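Local coordinates for protein rhizobiales Sp. Pch2 (PDB 6PB3) that is probably a TRIP13/Pch2-like AAA+ ATPase that remodels HORMA domain proteins and so regulates bacterial cGAS-like enzymes in immunity against bacteriophages, at residues 242-256 with 288-300. Sequence-based numbering, arbitrary orientation.
Sequences TGVTGSQIEGLVAAT and SINPARALAIAQA
Leu252 lays its CD2 methyl across helix 291-300, 3.4 Å from Ala294 O, joining two nearly parallel helices within an all-helical bundle beside the sheet-containing ATPase core, consistent with the small lid domain of AAA+ proteins. The same methyl lies 3.8 Å from Ala298 CB. The segment axes diverge by just 10° and approach to 9.2 Å, with the small side chains of Ala255, Ala294 and Ala298 in the interface, which probably helps the helices come this close. Ala255 CB sits among Ala298 CB, Leu295 CD1 and Gln299 CG, the last at 3.8 Å. Leu295, with CG anti to the backbone N (chi1 -180°), swings CD1 back to within 3.7 Å of Gly251 O. Near the N-terminal ends, the flat amide of Gln248 covers the CB–CG edge of the Pro291 ring, with NE2 3.4 Å from Pro291 CB. That amide is steadied by a capping box, in which Thr245 N donates to Gln248 OE1 and Gln248 N to Thr245 OG1. No hydrogen bond links the two segments. Helix 228-239 packs against Leu252 and helix 268-283 against Ala294, while Leu66 of a second subunit touches Ile289. In the loops ahead of both helices, Thr242 CG2 meets Ile289 CD1 at 3.7 Å.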
loop_
_atom_site.group_PDB
_atom_site.type_symbol
_atom_site.label_atom_id
_atom_site.label_comp_id
_atom_site.label_asym_id
_atom_site.label_seq_id
_atom_site.Cartn_x
_atom_site.Cartn_y
_atom_site.Cartn_z
ATOM N N THR A 242 -38.267 25.535 14.224
ATOM C CA THR A 242 -37.679 25.429 15.550
ATOM C C THR A 242 -37.224 26.773 16.089
ATOM O O THR A 242 -36.773 26.839 17.235
ATOM C CB THR A 242 -36.487 24.470 15.541
ATOM O OG1 THR A 242 -35.449 25.018 14.719
ATOM C CG2 THR A 242 -36.888 23.102 15.007
ATOM N N GLY A 243 -37.319 27.837 15.295
ATOM C CA GLY A 243 -36.909 29.145 15.763
ATOM C C GLY A 243 -35.425 29.414 15.664
ATOM O O GLY A 243 -34.960 30.447 16.159
ATOM N N VAL A 244 -34.666 28.516 15.040
ATOM C CA VAL A 244 -33.248 28.759 14.797
ATOM C C VAL A 244 -33.090 29.884 13.782
ATOM O O VAL A 244 -33.666 29.839 12.686
ATOM C CB VAL A 244 -32.563 27.474 14.311
ATOM C CG1 VAL A 244 -31.159 27.782 13.824
ATOM C CG2 VAL A 244 -32.538 26.443 15.428
ATOM N N THR A 245 -32.302 30.898 14.141
ATOM C CA THR A 245 -32.115 32.041 13.261
ATOM C C THR A 245 -31.257 31.655 12.058
ATOM O O THR A 245 -30.597 30.609 12.032
ATOM C CB THR A 245 -31.464 33.210 14.007
ATOM O OG1 THR A 245 -30.059 32.972 14.151
ATOM C CG2 THR A 245 -32.093 33.385 15.386
ATOM N N GLY A 246 -31.286 32.519 11.043
ATOM C CA GLY A 246 -30.407 32.321 9.903
ATOM C C GLY A 246 -28.948 32.465 10.283
ATOM O O GLY A 246 -28.083 31.756 9.758
ATOM N N SER A 247 -28.656 33.377 11.211
ATOM C CA SER A 247 -27.289 33.543 11.687
ATOM C C SER A 247 -26.804 32.286 12.403
ATOM O O SER A 247 -25.651 31.867 12.235
ATOM C CB SER A 247 -27.216 34.767 12.598
ATOM O OG SER A 247 -25.878 35.091 12.912
ATOM N N GLN A 248 -27.680 31.656 13.186
ATOM C CA GLN A 248 -27.324 30.398 13.835
ATOM C C GLN A 248 -27.200 29.259 12.829
ATOM O O GLN A 248 -26.361 28.369 13.002
ATOM C CB GLN A 248 -28.353 30.066 14.917
ATOM C CG GLN A 248 -28.321 31.037 16.120
ATOM C CD GLN A 248 -29.551 30.942 17.015
ATOM O OE1 GLN A 248 -30.637 30.568 16.567
ATOM N NE2 GLN A 248 -29.382 31.285 18.292
ATOM N N ILE A 249 -27.993 29.287 11.757
ATOM C CA ILE A 249 -27.842 28.284 10.707
ATOM C C ILE A 249 -26.478 28.411 10.040
ATOM O O ILE A 249 -25.812 27.408 9.758
ATOM C CB ILE A 249 -28.994 28.397 9.692
ATOM C CG1 ILE A 249 -30.267 27.825 10.317
ATOM C CG2 ILE A 249 -28.625 27.690 8.394
ATOM C CD1 ILE A 249 -31.493 27.871 9.434
ATOM N N GLU A 250 -26.035 29.643 9.797
ATOM C CA GLU A 250 -24.750 29.839 9.135
ATOM C C GLU A 250 -23.605 29.319 9.994
ATOM O O GLU A 250 -22.622 28.778 9.472
ATOM C CB GLU A 250 -24.551 31.315 8.800
ATOM C CG GLU A 250 -25.483 31.806 7.716
ATOM C CD GLU A 250 -25.423 30.940 6.468
ATOM O OE1 GLU A 250 -24.303 30.651 5.987
ATOM O OE2 GLU A 250 -26.496 30.538 5.971
ATOM N N GLY A 251 -23.716 29.467 11.316
ATOM C CA GLY A 251 -22.725 28.874 12.201
ATOM C C GLY A 251 -22.632 27.368 12.046
ATOM O O GLY A 251 -21.538 26.800 12.018
ATOM N N LEU A 252 -23.779 26.699 11.924
ATOM C CA LEU A 252 -23.761 25.251 11.743
ATOM C C LEU A 252 -23.289 24.869 10.349
ATOM O O LEU A 252 -22.669 23.818 10.172
ATOM C CB LEU A 252 -25.148 24.668 11.996
ATOM C CG LEU A 252 -25.720 24.667 13.404
ATOM C CD1 LEU A 252 -27.209 24.334 13.353
ATOM C CD2 LEU A 252 -24.967 23.645 14.250
ATOM N N VAL A 253 -23.580 25.704 9.352
ATOM C CA VAL A 253 -23.016 25.507 8.021
ATOM C C VAL A 253 -21.495 25.598 8.073
ATOM O O VAL A 253 -20.775 24.766 7.505
ATOM C CB VAL A 253 -23.599 26.539 7.041
ATOM C CG1 VAL A 253 -22.825 26.501 5.720
ATOM C CG2 VAL A 253 -25.070 26.282 6.817
ATOM N N ALA A 254 -20.985 26.607 8.769
ATOM C CA ALA A 254 -19.540 26.767 8.881
ATOM C C ALA A 254 -18.920 25.643 9.703
ATOM O O ALA A 254 -17.837 25.146 9.368
ATOM C CB ALA A 254 -19.205 28.133 9.488
ATOM N N ALA A 255 -19.594 25.223 10.777
ATOM C CA ALA A 255 -19.042 24.175 11.624
ATOM C C ALA A 255 -18.999 22.829 10.920
ATOM O O ALA A 255 -18.230 21.956 11.330
ATOM C CB ALA A 255 -19.852 24.062 12.917
ATOM N N THR A 256 -19.788 22.637 9.871
ATOM C CA THR A 256 -19.791 21.360 9.176
ATOM C C THR A 256 -19.011 21.402 7.868
ATOM O O THR A 256 -18.962 20.392 7.151
ATOM C CB THR A 256 -21.239 20.903 8.949
ATOM O OG1 THR A 256 -21.966 21.906 8.224
ATOM C CG2 THR A 256 -21.907 20.688 10.297
ATOM N N SER A 288 -36.615 22.066 24.524
ATOM C CA SER A 288 -36.648 22.544 23.157
ATOM C C SER A 288 -35.233 22.583 22.575
ATOM O O SER A 288 -34.232 22.529 23.294
ATOM C CB SER A 288 -37.314 23.920 23.094
ATOM O OG SER A 288 -37.055 24.667 24.272
ATOM N N ILE A 289 -35.160 22.657 21.245
ATOM C CA ILE A 289 -33.870 22.659 20.565
ATOM C C ILE A 289 -33.078 23.899 20.959
ATOM O O ILE A 289 -33.603 25.019 20.969
ATOM C CB ILE A 289 -34.084 22.558 19.047
ATOM C CG1 ILE A 289 -34.355 21.101 18.665
ATOM C CG2 ILE A 289 -32.879 23.074 18.281
ATOM C CD1 ILE A 289 -35.014 20.925 17.337
ATOM N N ASN A 290 -31.808 23.698 21.318
ATOM C CA ASN A 290 -30.942 24.769 21.802
ATOM C C ASN A 290 -29.850 25.039 20.779
ATOM O O ASN A 290 -28.960 24.193 20.596
ATOM C CB ASN A 290 -30.322 24.397 23.153
ATOM C CG ASN A 290 -29.473 25.527 23.752
ATOM O OD1 ASN A 290 -29.069 26.470 23.065
ATOM N ND2 ASN A 290 -29.200 25.423 25.048
ATOM N N PRO A 291 -29.863 26.192 20.110
ATOM C CA PRO A 291 -28.837 26.455 19.084
ATOM C C PRO A 291 -27.416 26.402 19.618
ATOM O O PRO A 291 -26.508 25.946 18.911
ATOM C CB PRO A 291 -29.195 27.861 18.587
ATOM C CG PRO A 291 -30.617 28.081 19.002
ATOM C CD PRO A 291 -30.817 27.304 20.256
ATOM N N ALA A 292 -27.199 26.854 20.856
ATOM C CA ALA A 292 -25.860 26.800 21.430
ATOM C C ALA A 292 -25.381 25.361 21.549
ATOM O O ALA A 292 -24.231 25.049 21.217
ATOM C CB ALA A 292 -25.837 27.494 22.791
ATOM N N ARG A 293 -26.255 24.466 22.004
ATOM C CA ARG A 293 -25.866 23.066 22.104
ATOM C C ARG A 293 -25.683 22.456 20.728
ATOM O O ARG A 293 -24.749 21.675 20.512
ATOM C CB ARG A 293 -26.900 22.285 22.913
ATOM C CG ARG A 293 -27.135 22.860 24.315
ATOM C CD ARG A 293 -28.102 22.006 25.111
ATOM N NE ARG A 293 -27.442 20.867 25.744
ATOM C CZ ARG A 293 -28.079 19.861 26.341
ATOM N NH1 ARG A 293 -29.407 19.834 26.384
ATOM N NH2 ARG A 293 -27.386 18.870 26.890
ATOM N N ALA A 294 -26.556 22.806 19.778
ATOM C CA ALA A 294 -26.413 22.282 18.424
ATOM C C ALA A 294 -25.075 22.686 17.814
ATOM O O ALA A 294 -24.448 21.899 17.095
ATOM C CB ALA A 294 -27.573 22.758 17.546
ATOM N N LEU A 295 -24.624 23.916 18.074
ATOM C CA LEU A 295 -23.339 24.330 17.528
ATOM C C LEU A 295 -22.205 23.592 18.220
ATOM O O LEU A 295 -21.273 23.111 17.561
ATOM C CB LEU A 295 -23.162 25.841 17.665
ATOM C CG LEU A 295 -21.839 26.381 17.106
ATOM C CD1 LEU A 295 -21.721 26.115 15.606
ATOM C CD2 LEU A 295 -21.666 27.871 17.412
ATOM N N ALA A 296 -22.283 23.475 19.548
ATOM C CA ALA A 296 -21.259 22.751 20.293
ATOM C C ALA A 296 -21.163 21.309 19.813
ATOM O O ALA A 296 -20.063 20.754 19.704
ATOM C CB ALA A 296 -21.550 22.817 21.797
ATOM N N ILE A 297 -22.302 20.696 19.489
ATOM C CA ILE A 297 -22.279 19.331 18.976
ATOM C C ILE A 297 -21.592 19.288 17.613
ATOM O O ILE A 297 -20.717 18.450 17.369
ATOM C CB ILE A 297 -23.705 18.761 18.908
ATOM C CG1 ILE A 297 -24.255 18.548 20.324
ATOM C CG2 ILE A 297 -23.702 17.474 18.122
ATOM C CD1 ILE A 297 -25.748 18.268 20.378
ATOM N N ALA A 298 -21.968 20.197 16.708
ATOM C CA ALA A 298 -21.383 20.188 15.368
ATOM C C ALA A 298 -19.872 20.382 15.421
ATOM O O ALA A 298 -19.130 19.753 14.658
ATOM C CB ALA A 298 -22.020 21.274 14.500
ATOM N N GLN A 299 -19.397 21.241 16.327
ATOM C CA GLN A 299 -17.981 21.585 16.354
ATOM C C GLN A 299 -17.145 20.462 16.957
ATOM O O GLN A 299 -16.037 20.181 16.479
ATOM C CB GLN A 299 -17.777 22.888 17.125
ATOM C CG GLN A 299 -18.403 24.117 16.472
ATOM C CD GLN A 299 -17.964 25.406 17.147
ATOM O OE1 GLN A 299 -17.495 25.392 18.290
ATOM N NE2 GLN A 299 -18.101 26.525 16.441
ATOM N N ALA A 300 -17.650 19.816 18.011
ATOM C CA ALA A 300 -16.939 18.693 18.608
ATOM C C ALA A 300 -16.957 17.462 17.717
ATOM O O ALA A 300 -16.127 16.566 17.898
ATOM C CB ALA A 300 -17.545 18.351 19.971
#